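Long-range contacts in flavocytochrome C3 fumarate reductase (Shewanella frigidimarina, PDB 1QO8), which catalyses the essentially unidirectional reduction of fumarate to succinate in vitro, using one FAD and four covalently bound haems c per subunit: residues L125-G130 with I148-A153; F525-V530 with R553-N558. All coordinates share one frame; numbering follows the deposited sequence.

Interaction 1: residues L125-G130 with I148-A153; sequences LVVGAG and ILVDKA. With FAD (flavin-adenine dinucleotide), chain G.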
# COMPACT_ATOMS: atom_id res chain seq x y z
N LEU A 125 -14.82 -8.93 21.72
CA LEU A 125 -13.83 -9.89 21.26
C LEU A 125 -12.49 -9.14 21.02
O LEU A 125 -12.47 -8.23 20.19
CB LEU A 125 -14.18 -10.41 19.88
CG LEU A 125 -13.78 -11.75 19.40
CD1 LEU A 125 -13.49 -11.71 17.91
CD2 LEU A 125 -12.76 -12.60 20.19
N VAL A 126 -11.44 -9.63 21.70
CA VAL A 126 -10.13 -8.97 21.55
C VAL A 126 -9.25 -9.96 20.80
O VAL A 126 -9.17 -11.13 21.27
CB VAL A 126 -9.45 -8.61 22.87
CG1 VAL A 126 -8.04 -7.92 22.58
CG2 VAL A 126 -10.29 -7.60 23.64
N VAL A 127 -8.82 -9.57 19.60
CA VAL A 127 -8.03 -10.49 18.79
C VAL A 127 -6.52 -10.17 18.97
O VAL A 127 -6.10 -9.12 18.49
CB VAL A 127 -8.42 -10.29 17.31
CG1 VAL A 127 -7.72 -11.25 16.39
CG2 VAL A 127 -9.96 -10.29 17.20
N GLY A 128 -5.81 -11.03 19.72
CA GLY A 128 -4.35 -10.81 19.86
C GLY A 128 -4.08 -10.48 21.32
O GLY A 128 -4.55 -9.51 21.88
N ALA A 129 -3.27 -11.29 21.97
CA ALA A 129 -2.92 -11.03 23.37
C ALA A 129 -1.45 -10.66 23.46
O ALA A 129 -0.64 -11.32 24.14
CB ALA A 129 -3.20 -12.29 24.18
N GLY A 130 -1.02 -9.60 22.79
CA GLY A 130 0.33 -9.05 23.12
C GLY A 130 -0.00 -7.89 24.04
O GLY A 130 -1.10 -8.00 24.64
N ILE A 148 -14.00 -11.88 25.35
CA ILE A 148 -13.22 -13.06 25.00
C ILE A 148 -11.86 -12.53 24.48
O ILE A 148 -11.93 -11.52 23.80
CB ILE A 148 -13.94 -13.94 23.97
CG1 ILE A 148 -15.21 -14.57 24.67
CG2 ILE A 148 -13.07 -15.03 23.40
CD1 ILE A 148 -16.04 -15.36 23.67
N LEU A 149 -10.76 -13.18 24.84
CA LEU A 149 -9.44 -12.69 24.40
C LEU A 149 -8.92 -13.86 23.59
O LEU A 149 -8.88 -14.90 24.29
CB LEU A 149 -8.46 -12.42 25.55
CG LEU A 149 -6.98 -12.18 25.22
CD1 LEU A 149 -6.84 -11.08 24.13
CD2 LEU A 149 -6.20 -11.72 26.46
N VAL A 150 -8.56 -13.74 22.33
CA VAL A 150 -8.06 -14.91 21.61
C VAL A 150 -6.63 -14.70 21.08
O VAL A 150 -6.27 -13.57 20.70
CB VAL A 150 -8.93 -15.32 20.41
CG1 VAL A 150 -10.38 -15.66 20.82
CG2 VAL A 150 -9.06 -14.19 19.37
N ASP A 151 -5.82 -15.79 20.98
CA ASP A 151 -4.51 -15.55 20.36
C ASP A 151 -4.22 -16.75 19.50
O ASP A 151 -4.44 -17.83 20.01
CB ASP A 151 -3.38 -15.35 21.41
CG ASP A 151 -2.10 -14.86 20.73
OD1 ASP A 151 -1.44 -15.63 20.04
OD2 ASP A 151 -1.79 -13.66 20.97
N LYS A 152 -3.65 -16.61 18.29
CA LYS A 152 -3.43 -17.80 17.48
C LYS A 152 -2.21 -18.61 17.90
O LYS A 152 -1.99 -19.67 17.28
CB LYS A 152 -3.28 -17.40 16.00
CG LYS A 152 -1.95 -16.55 15.81
CD LYS A 152 -1.81 -16.17 14.33
CE LYS A 152 -0.67 -15.03 14.16
NZ LYS A 152 -0.35 -15.13 12.66
N ALA A 153 -1.36 -18.01 18.74
CA ALA A 153 -0.08 -18.67 19.03
C ALA A 153 -0.25 -19.64 20.23
O ALA A 153 -1.23 -19.53 20.99
CB ALA A 153 0.93 -17.58 19.44
PA FAD G . 2.16 -8.00 19.50
O1A FAD G . 2.84 -7.91 20.83
O2A FAD G . 2.79 -8.55 18.43
O5B FAD G . 1.10 -9.12 19.77
C5B FAD G . 0.02 -9.46 18.80
C4B FAD G . -0.70 -10.80 19.33
O4B FAD G . -1.76 -11.05 18.28
C3B FAD G . 0.23 -12.05 19.17
O3B FAD G . 0.56 -12.77 20.27
C2B FAD G . -0.24 -12.76 17.85
O2B FAD G . -0.07 -14.19 17.84
C1B FAD G . -1.70 -12.49 17.96
N9A FAD G . -2.39 -12.55 16.67
C8A FAD G . -1.94 -12.15 15.43
N7A FAD G . -2.77 -12.46 14.48
C5A FAD G . -3.84 -13.11 15.10
C6A FAD G . -5.04 -13.77 14.59
N6A FAD G . -5.36 -13.83 13.32
N1A FAD G . -5.85 -14.28 15.55
C2A FAD G . -5.51 -14.32 16.88
N3A FAD G . -4.42 -13.75 17.43
C4A FAD G . -3.63 -13.19 16.48
N1 FAD G . 9.06 -0.90 20.98
C2 FAD G . 9.20 -0.06 21.96
O2 FAD G . 8.61 0.95 22.15
N3 FAD G . 10.15 -0.27 23.01
C4 FAD G . 10.91 -1.43 22.92
O4 FAD G . 11.75 -1.64 23.73
C4X FAD G . 10.77 -2.32 21.77
N5 FAD G . 11.55 -3.40 21.65
C5X FAD G . 11.38 -4.28 20.64
C6 FAD G . 12.22 -5.40 20.59
C7 FAD G . 12.07 -6.32 19.57
C7M FAD G . 12.93 -7.54 19.46
C8 FAD G . 11.02 -6.11 18.61
C8M FAD G . 10.80 -7.13 17.54
C9 FAD G . 10.18 -5.03 18.67
C9A FAD G . 10.32 -4.09 19.67
N10 FAD G . 9.54 -2.93 19.82
C10 FAD G . 9.73 -2.05 20.81
C1' FAD G . 8.22 -2.83 19.12
C2' FAD G . 7.07 -3.16 20.12
O2' FAD G . 7.65 -4.28 20.87
C3' FAD G . 5.95 -3.81 19.26
O3' FAD G . 5.50 -2.90 18.25
C4' FAD G . 4.66 -3.82 20.15
O4' FAD G . 4.99 -4.77 21.21
C5' FAD G . 3.54 -4.48 19.26
O5' FAD G . 2.44 -4.84 20.31
P FAD G . 1.06 -5.39 19.89
O1P FAD G . 0.31 -5.55 21.19
O2P FAD G . 0.63 -4.50 18.91
O3P FAD G . 1.39 -6.61 19.18
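L149 lays its CD1 methyl against V126 CG1 at 3.7 Å and its CD2 against the CB of A129 at 3.8 Å, so one leucine bridges the strand and the turn that follows it. With CG anti to the backbone N (chi1 168°), its branched end leans over 125-130. V150 works on the other face: its CG1 meets L125 CD2 at 3.9 Å, the two side chains crossing obliquely. Between these layers the strands run parallel, with V126 N bonded to I148 O, V150 N to V126 O, and G128 N to V150 O at 2.8 Å.

A129 extends the pairing into the loop, its N donating to the anti lone pair of D151 OD2 (3.0 Å, 164° at the hydrogen). The same oxygen takes the ribose hydroxyl FAD O3B at 2.6 Å, while OD1 accepts FAD O2B and, in an Asx turn, A153 N. An asparagine here would probably set its NH2 against the N-H of A129 or of A153, costing the loop one of those bonds and loosening the hold on the ribose. At G128, CA lies 3.0 Å from FAD O4B, where a side chain would collide with the sugar.

This is the Rossmann-type beta-alpha-beta unit of strand 124-127, helix 131-143 and strand 147-150: the helix packs on V126 and L149, strand 303-306 flanks 124-127, and strand 267-268 lies beyond 147-150.

Interaction 2: residues F525-V530 with R553-N558; sequences FAAGEV and RIAGDN. With FAD (flavin-adenine dinucleotide), chain G.
F525 lays its ring on the backbone and CB of N558, in the last turn of 553-558, the two side chains crossing at about a right angle. Ring atom CE2 comes within 3.8 Å of N558 CB, and CZ within 3.7 Å of N558 O. The carbonyl carbon of N558 sits over one face of the ring, offset toward its rim. The phenyl is swung there by a first torsion that sets CG anti to the carbonyl carbon (chi1 -58°).

The purely apolar part belongs to A555, which points at the strand and is the residue of the helix with most surface buried here. Its CB lies 4.0 Å from A527 CB and 4.3 Å from F525 CB. Both partners are on the same side of the strand, whereas A526 between them turns its methyl away, and its carbonyl oxygen merely touches A555 CB.

The two segments exchange only packing contacts; their polar bonds are made within the helix, to neighbouring parts of the chain or to the cofactor. N558 ND2 folds back to I554 O at 2.8 Å, its donor standing above the carbonyl plane, and that oxygen also accepts the helical bond from N558 N. Farther along 525-530, E529 N donates to the phosphate oxygen FAD O2P (2.9 Å, 164°), and E529 OE1 accepts from the ribityl hydroxyl FAD O3' at 2.8 Å. E529 OE2 is taken by T501 N, which helps fix the carboxylate.

The chemistry therefore divides along the segment: between strand 524-526 and helix 543-563 the contact is van der Waals packing, with small alanines allowing close approach, while the bonds to the cofactor come from the loop end, where E529 binds the FAD.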
# COMPACT_ATOMS: atom_id res chain seq x y z
N PHE A 525 -12.61 -1.91 16.44
CA PHE A 525 -11.61 -1.04 17.09
C PHE A 525 -10.21 -1.64 16.90
O PHE A 525 -10.12 -2.81 16.53
CB PHE A 525 -11.89 -0.89 18.59
CG PHE A 525 -13.28 -0.33 18.87
CD1 PHE A 525 -14.39 -1.18 18.89
CD2 PHE A 525 -13.47 1.01 19.02
CE1 PHE A 525 -15.65 -0.67 19.07
CE2 PHE A 525 -14.76 1.54 19.21
CZ PHE A 525 -15.85 0.67 19.25
N ALA A 526 -9.14 -0.91 17.17
CA ALA A 526 -7.81 -1.50 16.95
C ALA A 526 -6.79 -0.70 17.79
O ALA A 526 -7.05 0.47 18.10
CB ALA A 526 -7.43 -1.56 15.49
N ALA A 527 -5.74 -1.38 18.19
CA ALA A 527 -4.64 -0.78 18.94
C ALA A 527 -3.32 -1.49 18.74
O ALA A 527 -3.31 -2.69 18.44
CB ALA A 527 -4.99 -0.74 20.44
N GLY A 528 -2.21 -0.73 18.69
CA GLY A 528 -0.91 -1.37 18.79
C GLY A 528 -0.25 -1.30 17.41
O GLY A 528 -0.74 -0.51 16.62
N GLU A 529 0.62 -2.25 17.05
CA GLU A 529 1.32 -2.11 15.76
C GLU A 529 0.39 -2.42 14.59
O GLU A 529 0.75 -2.19 13.40
CB GLU A 529 2.47 -3.13 15.66
CG GLU A 529 3.58 -2.85 14.63
CD GLU A 529 4.74 -3.78 14.80
OE1 GLU A 529 4.99 -4.33 15.95
OE2 GLU A 529 5.44 -4.11 13.81
N VAL A 530 -0.72 -3.14 14.81
CA VAL A 530 -1.71 -3.35 13.76
C VAL A 530 -2.19 -2.07 13.07
O VAL A 530 -2.62 -2.01 11.91
CB VAL A 530 -2.90 -4.20 14.22
CG1 VAL A 530 -3.87 -3.48 15.13
CG2 VAL A 530 -3.58 -4.72 12.92
N ARG A 553 -5.74 0.63 25.86
CA ARG A 553 -6.70 0.87 26.93
C ARG A 553 -7.86 1.72 26.34
O ARG A 553 -8.99 1.56 26.75
CB ARG A 553 -6.13 1.67 28.12
CG ARG A 553 -4.96 1.00 28.86
CD ARG A 553 -4.28 1.96 29.83
NE ARG A 553 -5.14 2.15 31.01
CZ ARG A 553 -4.97 3.19 31.84
NH1 ARG A 553 -4.03 4.13 31.69
NH2 ARG A 553 -5.76 3.26 32.91
N ILE A 554 -7.53 2.66 25.43
CA ILE A 554 -8.60 3.42 24.77
C ILE A 554 -9.47 2.50 23.91
O ILE A 554 -10.72 2.60 24.03
CB ILE A 554 -8.03 4.59 23.97
CG1 ILE A 554 -7.50 5.68 24.88
CG2 ILE A 554 -9.14 5.21 23.10
CD1 ILE A 554 -6.57 6.68 24.21
N ALA A 555 -8.89 1.53 23.19
CA ALA A 555 -9.66 0.65 22.33
C ALA A 555 -10.65 -0.22 23.11
O ALA A 555 -11.76 -0.50 22.69
CB ALA A 555 -8.77 -0.36 21.57
N GLY A 556 -10.14 -0.78 24.23
CA GLY A 556 -10.89 -1.65 25.13
C GLY A 556 -12.00 -0.86 25.85
O GLY A 556 -13.11 -1.35 25.89
N ASP A 557 -11.72 0.34 26.29
CA ASP A 557 -12.74 1.21 26.89
C ASP A 557 -13.80 1.64 25.88
O ASP A 557 -14.98 1.44 26.19
CB ASP A 557 -12.09 2.43 27.54
CG ASP A 557 -13.06 3.32 28.30
OD1 ASP A 557 -13.61 2.93 29.35
OD2 ASP A 557 -13.30 4.44 27.82
N ASN A 558 -13.49 2.11 24.68
CA ASN A 558 -14.52 2.39 23.67
C ASN A 558 -15.20 1.14 23.15
O ASN A 558 -16.41 1.13 22.88
CB ASN A 558 -13.97 3.19 22.50
CG ASN A 558 -13.49 4.55 23.01
OD1 ASN A 558 -14.34 5.39 23.25
ND2 ASN A 558 -12.23 4.81 23.20
PA FAD G . 2.16 -8.00 19.50
O1A FAD G . 2.84 -7.91 20.83
O2A FAD G . 2.79 -8.55 18.43
O5B FAD G . 1.10 -9.12 19.77
C5B FAD G . 0.02 -9.46 18.80
C4B FAD G . -0.70 -10.80 19.33
O4B FAD G . -1.76 -11.05 18.28
C3B FAD G . 0.23 -12.05 19.17
O3B FAD G . 0.56 -12.77 20.27
C2B FAD G . -0.24 -12.76 17.85
O2B FAD G . -0.07 -14.19 17.84
C1B FAD G . -1.70 -12.49 17.96
N9A FAD G . -2.39 -12.55 16.67
C8A FAD G . -1.94 -12.15 15.43
N7A FAD G . -2.77 -12.46 14.48
C5A FAD G . -3.84 -13.11 15.10
C6A FAD G . -5.04 -13.77 14.59
N6A FAD G . -5.36 -13.83 13.32
N1A FAD G . -5.85 -14.28 15.55
C2A FAD G . -5.51 -14.32 16.88
N3A FAD G . -4.42 -13.75 17.43
C4A FAD G . -3.63 -13.19 16.48
N1 FAD G . 9.06 -0.90 20.98
C2 FAD G . 9.20 -0.06 21.96
O2 FAD G . 8.61 0.95 22.15
N3 FAD G . 10.15 -0.27 23.01
C4 FAD G . 10.91 -1.43 22.92
O4 FAD G . 11.75 -1.64 23.73
C4X FAD G . 10.77 -2.32 21.77
N5 FAD G . 11.55 -3.40 21.65
C5X FAD G . 11.38 -4.28 20.64
C6 FAD G . 12.22 -5.40 20.59
C7 FAD G . 12.07 -6.32 19.57
C7M FAD G . 12.93 -7.54 19.46
C8 FAD G . 11.02 -6.11 18.61
C8M FAD G . 10.80 -7.13 17.54
C9 FAD G . 10.18 -5.03 18.67
C9A FAD G . 10.32 -4.09 19.67
N10 FAD G . 9.54 -2.93 19.82
C10 FAD G . 9.73 -2.05 20.81
C1' FAD G . 8.22 -2.83 19.12
C2' FAD G . 7.07 -3.16 20.12
O2' FAD G . 7.65 -4.28 20.87
C3' FAD G . 5.95 -3.81 19.26
O3' FAD G . 5.50 -2.90 18.25
C4' FAD G . 4.66 -3.82 20.15
O4' FAD G . 4.99 -4.77 21.21
C5' FAD G . 3.54 -4.48 19.26
O5' FAD G . 2.44 -4.84 20.31
P FAD G . 1.06 -5.39 19.89
O1P FAD G . 0.31 -5.55 21.19
O2P FAD G . 0.63 -4.50 18.91
O3P FAD G . 1.39 -6.61 19.18

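How the interactions relate
Both contacts belong to the FAD-binding part of the chain and share one parallel five-stranded sheet, in which strand 303-306 separates strand 124-127 of interaction 1 from the edge strand 524-526 of interaction 2. Their centres lie 13 Å apart and their nearest atoms about 6 Å, without touching. Along the chain they come in series: 125-153 is complete long before 525-558 begins. Helix 131-143 belongs to the unit of interaction 1 and also meets A527 of interaction 2 through A132. Each contact reaches a different stretch of the same FAD, adenosine at one and diphosphate with ribityl at the other, so chain segments far apart in sequence jointly hold the extended cofactor.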